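Local coordinates for alcohol dehydrogenase IV (Corynebacterium glutamicum, PDB 3IV7), which probably works as an NAD-dependent maleylacetate reductase of the iron-containing alcohol dehydrogenase family, at residues Ser24-Val32 and His53-Val61; Thr121-Asn129 and Leu223-Ala234. One frame throughout, in Å; residues are numbered along the deposited sequence.

Contact 1 (24-32 with 53-61) precedes contact 2 (121-129 with 223-234) along the chain. The centre of contact 1 lies about 25 Å from the chain centre, where helix 24-35 meets the end of helix 49-55 beside the six-stranded parallel sheet of the N-terminal half. The centre of contact 2 is only about 6 Å from it: the loop following strand 115-119 of that sheet runs over helix 216-236 of the all-helical C-terminal half. The two contact centres are 22 Å apart and the nearest atoms about 9 Å, so they do not meet. Contact 1 therefore belongs to the periphery of the N-terminal sheet domain, which in this family probably binds the nicotinamide cofactor, contact 2 to the seam between domains.

Contact 1 (Ser24-Val32 and His53-Val61); sequences SSAFLKQEV and HKVASEIEV
Two helices flanking the parallel sheet meet here: S25, L28 and K29 of helix 24-35 pack on V55, E58 and I59, where helix 49-55 ends and the chain turns toward strand 63-65. The polar side of the contact centres on S25. Its OG gives a hydrogen bond of 2.7 Å to OE2 of E58, reaching the oxygen on its anti side and only 15° out of the carboxylate plane. With chi1 at 74°, OG stands between the backbone N and the carbonyl carbon, the position from which it faces the glutamate. E58 itself extends beyond CG to bring its carboxylate to S25 at the first turn of the helix, and its OE1 lies 3.5 Å from CD of K29, whose chain crosses it at about a right angle. The ammonium group bends off to a salt bridge with E33.

In this alpha/beta domain strand 40-43 lies between the two helices in the chain, and a type I turn from A56 to I59 follows the second helix and sends the chain on to strand 63-65. A bridging water accepts from E58 N and donates to S25 O and, at 2.8 Å, to V55 O, three backbone groups joined through one molecule. S25 CA adds a CA-H...O contact to the same V55 O at 3.3 Å.

Toward the sheet the contact becomes apolar. CD2 of L28 meets CD1 of I59 at 3.6 Å, the two side chains crossing nearly perpendicular, and V55 CG1 touches the same L28 CD2. V32 CG2 touches I59 CD1 from the next helical turn, 3.9 Å away, while I59 CG2 rests against CA of K29.

Contact 2 (Thr121-Asn129 and Leu223-Ala234); sequences TYAGSEATN and LYGAYLAAVSFA
Y122 and L223 open the seam between the N-terminal sheet domain and the helical domain, where the loop after strand 115-119 runs along helix 216-236. Followed outward from its backbone, the tyrosine first sets CB against CB of A226 at 3.8 Å. Chi1 of -49° places CG anti to the carbonyl carbon, and the ring then passes L223: CD1 and CE1 both meet the leucine CD1 methyl, which sits at the ring edge, 3.7 Å from CE1. The hydroxyl at the tip is hydrogen-bonded to R219, one turn earlier on the helix.

Further along, the small residues A226, A230 and A234 recur every four positions and turn their methyls to the loop. The backbone comes very near at G124, whose O lies 3.1 Å from CB of A230. The methyl of A127 then fits between three helix side chains, 3.5 Å from CB of A230 and also against CE1 of Y227 and CG2 of V231. That valine methyl also lies over one face of the Y227 ring, offset toward its rim. T128 follows with CG2 at the edge of the F233 ring, 4.0 Å from CD2, while its OG1 is bonded to K105.

No direct hydrogen bond crosses the contact. One water donates to Y122 O and A226 O, and another, 2.8 Å from N129 OD1, also donates to A234 O. In each bridge both ends are acceptors, so they could not bond to each other and the water supplies both protons. Polar linkage across the two segments thus passes through two ordered waters, consistent with methyl packing as the main direct contact.

Contact 1 (Ser24-Val32 and His53-Val61)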
ATOM      1  N   SER A  24      20.782  -0.316 -10.191  1.00 30.06           N
ATOM      2  CA  SER A  24      20.209   0.996 -10.546  1.00 25.33           C
ATOM      3  C   SER A  24      20.376   1.340 -12.001  1.00 25.19           C
ATOM      4  O   SER A  24      19.450   1.838 -12.601  1.00 25.17           O
ATOM      5  CB  SER A  24      20.729   2.166  -9.663  1.00 25.24           C
ATOM      6  OG  SER A  24      22.112   2.226  -9.647  1.00 25.08           O
ATOM      7  N   SER A  25      21.548   1.091 -12.571  1.00 26.20           N
ATOM      8  CA  SER A  25      21.806   1.497 -13.984  1.00 27.95           C
ATOM      9  C   SER A  25      20.954   0.686 -14.970  1.00 28.59           C
ATOM     10  O   SER A  25      20.506   1.219 -15.966  1.00 29.28           O
ATOM     11  CB  SER A  25      23.292   1.385 -14.345  1.00 29.26           C
ATOM     12  OG  SER A  25      23.709   0.026 -14.510  1.00 33.08           O
ATOM     13  N   ALA A  26      20.719  -0.591 -14.654  1.00 26.93           N
ATOM     14  CA  ALA A  26      19.897  -1.474 -15.499  1.00 26.96           C
ATOM     15  C   ALA A  26      18.418  -1.118 -15.353  1.00 25.65           C
ATOM     16  O   ALA A  26      17.701  -0.979 -16.356  1.00 24.76           O
ATOM     17  CB  ALA A  26      20.158  -2.940 -15.145  1.00 27.13           C
ATOM     18  N   PHE A  27      17.981  -0.846 -14.113  1.00 27.99           N
ATOM     19  CA  PHE A  27      16.617  -0.385 -13.881  1.00 28.21           C
ATOM     20  C   PHE A  27      16.338   0.960 -14.561  1.00 28.46           C
ATOM     21  O   PHE A  27      15.209   1.194 -15.072  1.00 28.48           O
ATOM     22  CB  PHE A  27      16.311  -0.219 -12.393  1.00 31.54           C
ATOM     23  CG  PHE A  27      16.126  -1.509 -11.626  1.00 33.10           C
ATOM     24  CD1 PHE A  27      15.508  -2.606 -12.185  1.00 50.99           C
ATOM     25  CD2 PHE A  27      16.417  -1.546 -10.279  1.00 37.04           C
ATOM     26  CE1 PHE A  27      15.310  -3.756 -11.429  1.00 52.11           C
ATOM     27  CE2 PHE A  27      16.199  -2.683  -9.531  1.00 30.83           C
ATOM     28  CZ  PHE A  27      15.656  -3.779 -10.103  1.00 42.43           C
ATOM     29  N   LEU A  28      17.304   1.886 -14.492  1.00 25.61           N
ATOM     30  CA  LEU A  28      17.114   3.215 -15.105  1.00 24.88           C
ATOM     31  C   LEU A  28      16.957   3.057 -16.586  1.00 25.96           C
ATOM     32  O   LEU A  28      16.087   3.686 -17.191  1.00 25.79           O
ATOM     33  CB  LEU A  28      18.271   4.164 -14.781  1.00 23.54           C
ATOM     34  CG  LEU A  28      18.144   5.616 -15.314  1.00 26.57           C
ATOM     35  CD1 LEU A  28      16.784   6.260 -14.929  1.00 29.52           C
ATOM     36  CD2 LEU A  28      19.285   6.488 -14.820  1.00 24.62           C
ATOM     37  N   LYS A  29      17.795   2.201 -17.186  1.00 28.65           N
ATOM     38  CA  LYS A  29      17.690   1.920 -18.614  1.00 30.69           C
ATOM     39  C   LYS A  29      16.271   1.417 -18.947  1.00 30.23           C
ATOM     40  O   LYS A  29      15.607   1.948 -19.812  1.00 31.74           O
ATOM     41  CB  LYS A  29      18.747   0.873 -19.053  1.00 29.15           C
ATOM     42  CG  LYS A  29      18.565   0.352 -20.524  1.00 30.44           C
ATOM     43  CD  LYS A  29      19.832  -0.339 -21.051  1.00 28.84           C
ATOM     44  CE  LYS A  29      19.758  -0.625 -22.570  1.00 38.84           C
ATOM     45  NZ  LYS A  29      18.738  -1.683 -22.905  1.00 49.07           N
ATOM     46  N   GLN A  30      15.835   0.401 -18.219  1.00 33.54           N
ATOM     47  CA  GLN A  30      14.519  -0.199 -18.400  1.00 33.52           C
ATOM     48  C   GLN A  30      13.429   0.852 -18.295  1.00 32.91           C
ATOM     49  O   GLN A  30      12.519   0.919 -19.134  1.00 30.05           O
ATOM     50  CB  GLN A  30      14.342  -1.285 -17.342  1.00 36.48           C
ATOM     51  CG  GLN A  30      13.136  -2.150 -17.470  1.00 47.27           C
ATOM     52  CD  GLN A  30      13.032  -3.150 -16.322  1.00 58.57           C
ATOM     53  OE1 GLN A  30      14.046  -3.595 -15.784  1.00 58.06           O
ATOM     54  NE2 GLN A  30      11.794  -3.489 -15.928  1.00 61.64           N
ATOM     55  N   GLU A  31      13.553   1.728 -17.303  1.00 30.22           N
ATOM     56  CA  GLU A  31      12.542   2.756 -17.058  1.00 30.91           C
ATOM     57  C   GLU A  31      12.495   3.811 -18.180  1.00 30.12           C
ATOM     58  O   GLU A  31      11.413   4.194 -18.641  1.00 32.05           O
ATOM     59  CB  GLU A  31      12.796   3.394 -15.671  1.00 32.08           C
ATOM     60  CG  GLU A  31      11.859   4.386 -15.253  1.00 37.38           C
ATOM     61  CD  GLU A  31      10.469   3.840 -14.972  1.00 37.69           C
ATOM     62  OE1 GLU A  31      10.263   2.629 -14.962  1.00 37.66           O
ATOM     63  OE2 GLU A  31       9.584   4.652 -14.798  1.00 33.79           O
ATOM     64  N   VAL A  32      13.662   4.243 -18.650  1.00 28.87           N
ATOM     65  CA  VAL A  32      13.730   5.213 -19.722  1.00 27.88           C
ATOM     66  C   VAL A  32      13.207   4.638 -21.056  1.00 28.74           C
ATOM     67  O   VAL A  32      12.539   5.344 -21.864  1.00 26.45           O
ATOM     68  CB  VAL A  32      15.170   5.685 -19.932  1.00 28.72           C
ATOM     69  CG1 VAL A  32      15.282   6.492 -21.210  1.00 28.84           C
ATOM     70  CG2 VAL A  32      15.648   6.489 -18.723  1.00 27.43           C
ATOM     71  N   HIS A  53      26.650   9.857 -12.703  1.00 29.04           N
ATOM     72  CA  HIS A  53      27.172   9.463 -14.020  1.00 31.32           C
ATOM     73  C   HIS A  53      27.226   7.944 -14.156  1.00 31.88           C
ATOM     74  O   HIS A  53      26.860   7.411 -15.200  1.00 28.00           O
ATOM     75  CB  HIS A  53      28.528  10.065 -14.272  1.00 30.51           C
ATOM     76  CG  HIS A  53      28.470  11.484 -14.719  1.00 36.14           C
ATOM     77  ND1 HIS A  53      28.236  12.524 -13.850  1.00 34.44           N
ATOM     78  CD2 HIS A  53      28.541  12.035 -15.954  1.00 36.23           C
ATOM     79  CE1 HIS A  53      28.219  13.659 -14.524  1.00 32.29           C
ATOM     80  NE2 HIS A  53      28.397  13.391 -15.801  1.00 33.78           N
ATOM     81  N   LYS A  54      27.636   7.251 -13.084  1.00 32.95           N
ATOM     82  CA  LYS A  54      27.669   5.790 -13.105  1.00 33.54           C
ATOM     83  C   LYS A  54      26.248   5.229 -13.182  1.00 31.47           C
ATOM     84  O   LYS A  54      26.013   4.261 -13.866  1.00 28.21           O
ATOM     85  CB  LYS A  54      28.380   5.206 -11.878  1.00 33.14           C
ATOM     86  CG  LYS A  54      29.847   5.581 -11.731  1.00 41.45           C
ATOM     87  CD  LYS A  54      30.600   4.552 -10.840  1.00 50.17           C
ATOM     88  CE  LYS A  54      31.761   5.178 -10.061  1.00 58.49           C
ATOM     89  NZ  LYS A  54      31.269   5.972  -8.854  1.00 63.21           N
ATOM     90  N   VAL A  55      25.311   5.842 -12.461  1.00 29.76           N
ATOM     91  CA  VAL A  55      23.925   5.374 -12.456  1.00 26.84           C
ATOM     92  C   VAL A  55      23.256   5.541 -13.818  1.00 27.99           C
ATOM     93  O   VAL A  55      22.484   4.697 -14.235  1.00 28.01           O
ATOM     94  CB  VAL A  55      23.112   6.103 -11.395  1.00 30.13           C
ATOM     95  CG1 VAL A  55      21.620   5.848 -11.583  1.00 25.93           C
ATOM     96  CG2 VAL A  55      23.608   5.694  -9.983  1.00 25.92           C
ATOM     97  N   ALA A  56      23.582   6.621 -14.519  1.00 25.72           N
ATOM     98  CA  ALA A  56      23.006   6.870 -15.837  1.00 26.77           C
ATOM     99  C   ALA A  56      23.895   6.365 -17.005  1.00 26.90           C
ATOM    100  O   ALA A  56      23.700   6.787 -18.142  1.00 25.36           O
ATOM    101  CB  ALA A  56      22.730   8.359 -16.000  1.00 24.87           C
ATOM    102  N   SER A  57      24.857   5.469 -16.718  1.00 27.03           N
ATOM    103  CA  SER A  57      25.812   5.007 -17.728  1.00 29.30           C
ATOM    104  C   SER A  57      25.176   4.171 -18.847  1.00 32.04           C
ATOM    105  O   SER A  57      25.777   3.991 -19.895  1.00 32.83           O
ATOM    106  CB  SER A  57      26.945   4.199 -17.081  1.00 25.82           C
ATOM    107  OG  SER A  57      26.423   3.041 -16.452  1.00 30.06           O
ATOM    108  N   GLU A  58      23.980   3.656 -18.625  1.00 31.96           N
ATOM    109  CA  GLU A  58      23.314   2.887 -19.656  1.00 31.71           C
ATOM    110  C   GLU A  58      22.253   3.684 -20.392  1.00 31.76           C
ATOM    111  O   GLU A  58      21.499   3.110 -21.189  1.00 31.67           O
ATOM    112  CB  GLU A  58      22.695   1.620 -19.076  1.00 34.67           C
ATOM    113  CG  GLU A  58      23.659   0.723 -18.306  1.00 30.07           C
ATOM    114  CD  GLU A  58      23.083  -0.647 -18.055  1.00 37.37           C
ATOM    115  OE1 GLU A  58      22.497  -1.220 -18.996  1.00 45.40           O
ATOM    116  OE2 GLU A  58      23.191  -1.146 -16.916  1.00 40.08           O
ATOM    117  N   ILE A  59      22.182   5.000 -20.151  1.00 30.55           N
ATOM    118  CA  ILE A  59      21.238   5.851 -20.886  1.00 29.73           C
ATOM    119  C   ILE A  59      21.889   7.087 -21.461  1.00 30.95           C
ATOM    120  O   ILE A  59      23.011   7.439 -21.104  1.00 30.11           O
ATOM    121  CB  ILE A  59      20.012   6.293 -20.005  1.00 29.15           C
ATOM    122  CG1 ILE A  59      20.451   7.161 -18.802  1.00 32.59           C
ATOM    123  CG2 ILE A  59      19.235   5.086 -19.535  1.00 23.75           C
ATOM    124  CD1 ILE A  59      19.215   7.918 -18.089  1.00 27.45           C
ATOM    125  N   GLU A  60      21.164   7.753 -22.359  1.00 31.16           N
ATOM    126  CA  GLU A  60      21.598   9.012 -22.913  1.00 33.43           C
ATOM    127  C   GLU A  60      21.019  10.101 -22.026  1.00 30.42           C
ATOM    128  O   GLU A  60      19.842  10.071 -21.692  1.00 32.09           O
ATOM    129  CB  GLU A  60      21.072   9.207 -24.346  1.00 36.19           C
ATOM    130  CG  GLU A  60      21.262   8.007 -25.317  1.00 47.85           C
ATOM    131  CD  GLU A  60      22.689   7.832 -25.786  1.00 55.40           C
ATOM    132  OE1 GLU A  60      23.622   8.197 -25.040  1.00 63.40           O
ATOM    133  OE2 GLU A  60      22.879   7.307 -26.907  1.00 70.45           O
ATOM    134  N   VAL A  61      21.845  11.058 -21.652  1.00 29.64           N
ATOM    135  CA  VAL A  61      21.425  12.125 -20.790  1.00 28.21           C
ATOM    136  C   VAL A  61      21.581  13.440 -21.512  1.00 28.40           C
ATOM    137  O   VAL A  61      22.679  13.778 -21.961  1.00 28.25           O
ATOM    138  CB  VAL A  61      22.240  12.146 -19.527  1.00 27.68           C
ATOM    139  CG1 VAL A  61      21.985  13.441 -18.750  1.00 24.51           C
ATOM    140  CG2 VAL A  61      21.912  10.881 -18.647  1.00 24.89           C
TER
HETATM  141  O   HOH W   1      21.607   3.620 -16.661  1.00 28.62           O

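Contact 2 (Thr121-Asn129 and Leu223-Ala234)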
ATOM      1  N   THR A 121      19.543   8.449   0.734  1.00 27.70           N
ATOM      2  CA  THR A 121      19.372   8.565   2.156  1.00 27.89           C
ATOM      3  C   THR A 121      18.011   7.947   2.568  1.00 26.96           C
ATOM      4  O   THR A 121      17.365   7.301   1.769  1.00 28.47           O
ATOM      5  CB  THR A 121      19.450  10.005   2.619  1.00 25.88           C
ATOM      6  OG1 THR A 121      18.260  10.667   2.251  1.00 25.99           O
ATOM      7  CG2 THR A 121      20.744  10.762   2.025  1.00 24.12           C
ATOM      8  N   TYR A 122      17.597   8.163   3.820  1.00 26.82           N
ATOM      9  CA  TYR A 122      16.362   7.557   4.348  1.00 26.34           C
ATOM     10  C   TYR A 122      15.262   8.566   4.667  1.00 24.01           C
ATOM     11  O   TYR A 122      14.306   8.241   5.351  1.00 26.25           O
ATOM     12  CB  TYR A 122      16.690   6.715   5.601  1.00 26.42           C
ATOM     13  CG  TYR A 122      17.853   5.762   5.372  1.00 26.59           C
ATOM     14  CD1 TYR A 122      17.833   4.859   4.315  1.00 26.79           C
ATOM     15  CD2 TYR A 122      18.957   5.745   6.231  1.00 28.36           C
ATOM     16  CE1 TYR A 122      18.914   4.017   4.055  1.00 23.58           C
ATOM     17  CE2 TYR A 122      20.029   4.879   6.008  1.00 27.44           C
ATOM     18  CZ  TYR A 122      19.996   4.005   4.924  1.00 28.02           C
ATOM     19  OH  TYR A 122      21.092   3.185   4.671  1.00 25.34           O
ATOM     20  N   ALA A 123      15.364   9.767   4.111  1.00 21.95           N
ATOM     21  CA  ALA A 123      14.425  10.860   4.405  1.00 26.91           C
ATOM     22  C   ALA A 123      13.062  10.607   3.793  1.00 26.89           C
ATOM     23  O   ALA A 123      12.059  11.149   4.266  1.00 26.94           O
ATOM     24  CB  ALA A 123      15.033  12.273   3.915  1.00 28.49           C
ATOM     25  N   GLY A 124      13.036   9.774   2.737  1.00 26.85           N
ATOM     26  CA  GLY A 124      11.802   9.310   2.115  1.00 28.00           C
ATOM     27  C   GLY A 124      11.007  10.294   1.259  1.00 29.05           C
ATOM     28  O   GLY A 124       9.845  10.013   0.915  1.00 28.25           O
ATOM     29  N   SER A 125      11.622  11.414   0.854  1.00 25.78           N
ATOM     30  CA  SER A 125      10.909  12.388   0.049  1.00 27.41           C
ATOM     31  C   SER A 125      10.398  11.758  -1.231  1.00 29.32           C
ATOM     32  O   SER A 125       9.391  12.170  -1.747  1.00 32.10           O
ATOM     33  CB  SER A 125      11.764  13.619  -0.256  1.00 28.92           C
ATOM     34  OG  SER A 125      10.978  14.611  -0.918  1.00 35.67           O
ATOM     35  N   GLU A 126      11.094  10.729  -1.718  1.00 30.32           N
ATOM     36  CA  GLU A 126      10.729  10.057  -2.995  1.00 29.11           C
ATOM     37  C   GLU A 126       9.358   9.365  -2.961  1.00 29.95           C
ATOM     38  O   GLU A 126       8.795   9.042  -4.007  1.00 28.56           O
ATOM     39  CB  GLU A 126      11.793   9.045  -3.394  1.00 27.72           C
ATOM     40  CG  GLU A 126      11.985   7.856  -2.405  1.00 29.03           C
ATOM     41  CD  GLU A 126      12.860   8.147  -1.232  1.00 31.41           C
ATOM     42  OE1 GLU A 126      13.214   9.309  -1.013  1.00 25.31           O
ATOM     43  OE2 GLU A 126      13.191   7.197  -0.509  1.00 28.87           O
ATOM     44  N   ALA A 127       8.840   9.146  -1.766  1.00 30.08           N
ATOM     45  CA  ALA A 127       7.569   8.509  -1.594  1.00 31.92           C
ATOM     46  C   ALA A 127       6.482   9.440  -1.107  1.00 31.92           C
ATOM     47  O   ALA A 127       5.456   8.981  -0.726  1.00 35.36           O
ATOM     48  CB  ALA A 127       7.699   7.334  -0.655  1.00 34.76           C
ATOM     49  N   THR A 128       6.699  10.756  -1.133  1.00 29.99           N
ATOM     50  CA  THR A 128       5.627  11.693  -0.754  1.00 27.44           C
ATOM     51  C   THR A 128       5.317  12.680  -1.897  1.00 29.51           C
ATOM     52  O   THR A 128       6.166  12.942  -2.812  1.00 26.42           O
ATOM     53  CB  THR A 128       5.973  12.519   0.517  1.00 28.42           C
ATOM     54  OG1 THR A 128       6.813  13.614   0.162  1.00 31.36           O
ATOM     55  CG2 THR A 128       6.683  11.668   1.567  1.00 24.25           C
ATOM     56  N   ASN A 129       4.138  13.250  -1.802  1.00 27.08           N
ATOM     57  CA  ASN A 129       3.656  14.246  -2.714  1.00 30.64           C
ATOM     58  C   ASN A 129       3.779  15.613  -2.087  1.00 28.11           C
ATOM     59  O   ASN A 129       3.025  16.505  -2.405  1.00 29.05           O
ATOM     60  CB  ASN A 129       2.207  13.969  -3.075  1.00 30.67           C
ATOM     61  CG  ASN A 129       1.307  13.816  -1.850  1.00 37.29           C
ATOM     62  OD1 ASN A 129       1.757  13.920  -0.703  1.00 33.50           O
ATOM     63  ND2 ASN A 129       0.061  13.456  -2.097  1.00 32.26           N
ATOM     64  N   LEU A 223      16.616   0.989   3.635  1.00 32.09           N
ATOM     65  CA  LEU A 223      16.082   1.644   2.459  1.00 30.97           C
ATOM     66  C   LEU A 223      14.606   1.226   2.272  1.00 27.14           C
ATOM     67  O   LEU A 223      13.728   2.061   2.004  1.00 26.51           O
ATOM     68  CB  LEU A 223      16.937   1.251   1.231  1.00 34.18           C
ATOM     69  CG  LEU A 223      17.198   2.240   0.127  1.00 38.25           C
ATOM     70  CD1 LEU A 223      17.586   3.666   0.624  1.00 27.48           C
ATOM     71  CD2 LEU A 223      18.284   1.673  -0.783  1.00 29.09           C
ATOM     72  N   TYR A 224      14.340  -0.054   2.406  1.00 27.30           N
ATOM     73  CA  TYR A 224      12.960  -0.557   2.308  1.00 26.71           C
ATOM     74  C   TYR A 224      12.092   0.078   3.400  1.00 28.13           C
ATOM     75  O   TYR A 224      10.956   0.529   3.130  1.00 26.56           O
ATOM     76  CB  TYR A 224      12.934  -2.096   2.392  1.00 25.05           C
ATOM     77  CG  TYR A 224      11.564  -2.691   2.591  1.00 27.86           C
ATOM     78  CD1 TYR A 224      10.726  -2.911   1.522  1.00 28.70           C
ATOM     79  CD2 TYR A 224      11.126  -3.061   3.854  1.00 26.69           C
ATOM     80  CE1 TYR A 224       9.444  -3.458   1.699  1.00 24.47           C
ATOM     81  CE2 TYR A 224       9.871  -3.610   4.046  1.00 30.87           C
ATOM     82  CZ  TYR A 224       9.013  -3.779   2.960  1.00 27.46           C
ATOM     83  OH  TYR A 224       7.764  -4.340   3.146  1.00 29.39           O
ATOM     84  N   GLY A 225      12.632   0.140   4.619  1.00 27.14           N
ATOM     85  CA  GLY A 225      11.937   0.775   5.760  1.00 25.36           C
ATOM     86  C   GLY A 225      11.603   2.209   5.499  1.00 28.23           C
ATOM     87  O   GLY A 225      10.484   2.669   5.751  1.00 24.98           O
ATOM     88  N   ALA A 226      12.570   2.924   4.977  1.00 26.32           N
ATOM     89  CA  ALA A 226      12.399   4.302   4.645  1.00 25.69           C
ATOM     90  C   ALA A 226      11.269   4.505   3.647  1.00 27.68           C
ATOM     91  O   ALA A 226      10.543   5.473   3.731  1.00 27.06           O
ATOM     92  CB  ALA A 226      13.728   4.870   4.077  1.00 26.23           C
ATOM     93  N   TYR A 227      11.138   3.594   2.680  1.00 29.39           N
ATOM     94  CA  TYR A 227      10.076   3.720   1.686  1.00 27.72           C
ATOM     95  C   TYR A 227       8.706   3.583   2.334  1.00 26.54           C
ATOM     96  O   TYR A 227       7.832   4.467   2.168  1.00 27.49           O
ATOM     97  CB  TYR A 227      10.232   2.699   0.569  1.00 27.19           C
ATOM     98  CG  TYR A 227       9.152   2.845  -0.488  1.00 28.38           C
ATOM     99  CD1 TYR A 227       9.086   3.970  -1.288  1.00 29.61           C
ATOM    100  CD2 TYR A 227       8.171   1.872  -0.643  1.00 25.65           C
ATOM    101  CE1 TYR A 227       8.064   4.126  -2.240  1.00 30.26           C
ATOM    102  CE2 TYR A 227       7.175   1.997  -1.591  1.00 29.78           C
ATOM    103  CZ  TYR A 227       7.125   3.111  -2.396  1.00 31.48           C
ATOM    104  OH  TYR A 227       6.095   3.233  -3.305  1.00 27.17           O
ATOM    105  N   LEU A 228       8.506   2.509   3.103  1.00 29.01           N
ATOM    106  CA  LEU A 228       7.197   2.312   3.765  1.00 28.71           C
ATOM    107  C   LEU A 228       6.874   3.396   4.793  1.00 27.48           C
ATOM    108  O   LEU A 228       5.726   3.816   4.928  1.00 27.31           O
ATOM    109  CB  LEU A 228       7.105   0.929   4.355  1.00 30.06           C
ATOM    110  CG  LEU A 228       7.033  -0.132   3.228  1.00 36.94           C
ATOM    111  CD1 LEU A 228       6.779  -1.419   3.809  1.00 38.65           C
ATOM    112  CD2 LEU A 228       5.932   0.229   2.210  1.00 43.34           C
ATOM    113  N   ALA A 229       7.886   3.883   5.484  1.00 29.02           N
ATOM    114  CA  ALA A 229       7.687   4.987   6.421  1.00 27.28           C
ATOM    115  C   ALA A 229       7.076   6.193   5.704  1.00 26.96           C
ATOM    116  O   ALA A 229       6.157   6.829   6.212  1.00 25.77           O
ATOM    117  CB  ALA A 229       9.014   5.373   7.056  1.00 23.68           C
ATOM    118  N   ALA A 230       7.659   6.534   4.543  1.00 29.24           N
ATOM    119  CA  ALA A 230       7.259   7.709   3.782  1.00 28.71           C
ATOM    120  C   ALA A 230       5.896   7.539   3.118  1.00 27.10           C
ATOM    121  O   ALA A 230       5.075   8.475   3.119  1.00 27.30           O
ATOM    122  CB  ALA A 230       8.348   8.071   2.743  1.00 29.57           C
ATOM    123  N   VAL A 231       5.628   6.340   2.593  1.00 27.69           N
ATOM    124  CA  VAL A 231       4.319   6.037   2.025  1.00 27.57           C
ATOM    125  C   VAL A 231       3.214   6.174   3.104  1.00 30.70           C
ATOM    126  O   VAL A 231       2.133   6.721   2.843  1.00 28.16           O
ATOM    127  CB  VAL A 231       4.275   4.631   1.401  1.00 30.57           C
ATOM    128  CG1 VAL A 231       2.824   4.256   1.010  1.00 25.45           C
ATOM    129  CG2 VAL A 231       5.228   4.560   0.101  1.00 30.66           C
ATOM    130  N   SER A 232       3.512   5.704   4.319  1.00 28.93           N
ATOM    131  CA  SER A 232       2.600   5.846   5.446  1.00 27.49           C
ATOM    132  C   SER A 232       2.346   7.337   5.767  1.00 27.92           C
ATOM    133  O   SER A 232       1.207   7.775   5.929  1.00 24.92           O
ATOM    134  CB  SER A 232       3.200   5.167   6.680  1.00 29.52           C
ATOM    135  OG  SER A 232       2.340   5.341   7.800  1.00 38.55           O
ATOM    136  N   PHE A 233       3.434   8.083   5.851  1.00 26.62           N
ATOM    137  CA  PHE A 233       3.419   9.498   6.167  1.00 30.06           C
ATOM    138  C   PHE A 233       2.706  10.343   5.091  1.00 29.17           C
ATOM    139  O   PHE A 233       1.950  11.221   5.416  1.00 28.64           O
ATOM    140  CB  PHE A 233       4.873   9.958   6.356  1.00 30.86           C
ATOM    141  CG  PHE A 233       5.040  11.418   6.405  1.00 29.35           C
ATOM    142  CD1 PHE A 233       4.631  12.133   7.498  1.00 35.14           C
ATOM    143  CD2 PHE A 233       5.760  12.076   5.414  1.00 31.76           C
ATOM    144  CE1 PHE A 233       4.832  13.506   7.562  1.00 29.85           C
ATOM    145  CE2 PHE A 233       5.965  13.422   5.486  1.00 30.88           C
ATOM    146  CZ  PHE A 233       5.490  14.135   6.565  1.00 27.44           C
ATOM    147  N   ALA A 234       2.928  10.018   3.826  1.00 28.80           N
ATOM    148  CA  ALA A 234       2.236  10.702   2.720  1.00 28.59           C
ATOM    149  C   ALA A 234       0.723  10.585   2.904  1.00 27.78           C
ATOM    150  O   ALA A 234      -0.025  11.530   2.642  1.00 28.21           O
ATOM    151  CB  ALA A 234       2.676  10.102   1.361  1.00 24.04           C
TER
HETATM  152  O   HOH W   2      11.429   7.707   5.064  1.00 27.37           O
HETATM  153  O   HOH W   3       0.841  13.969   1.954  1.00 35.97           O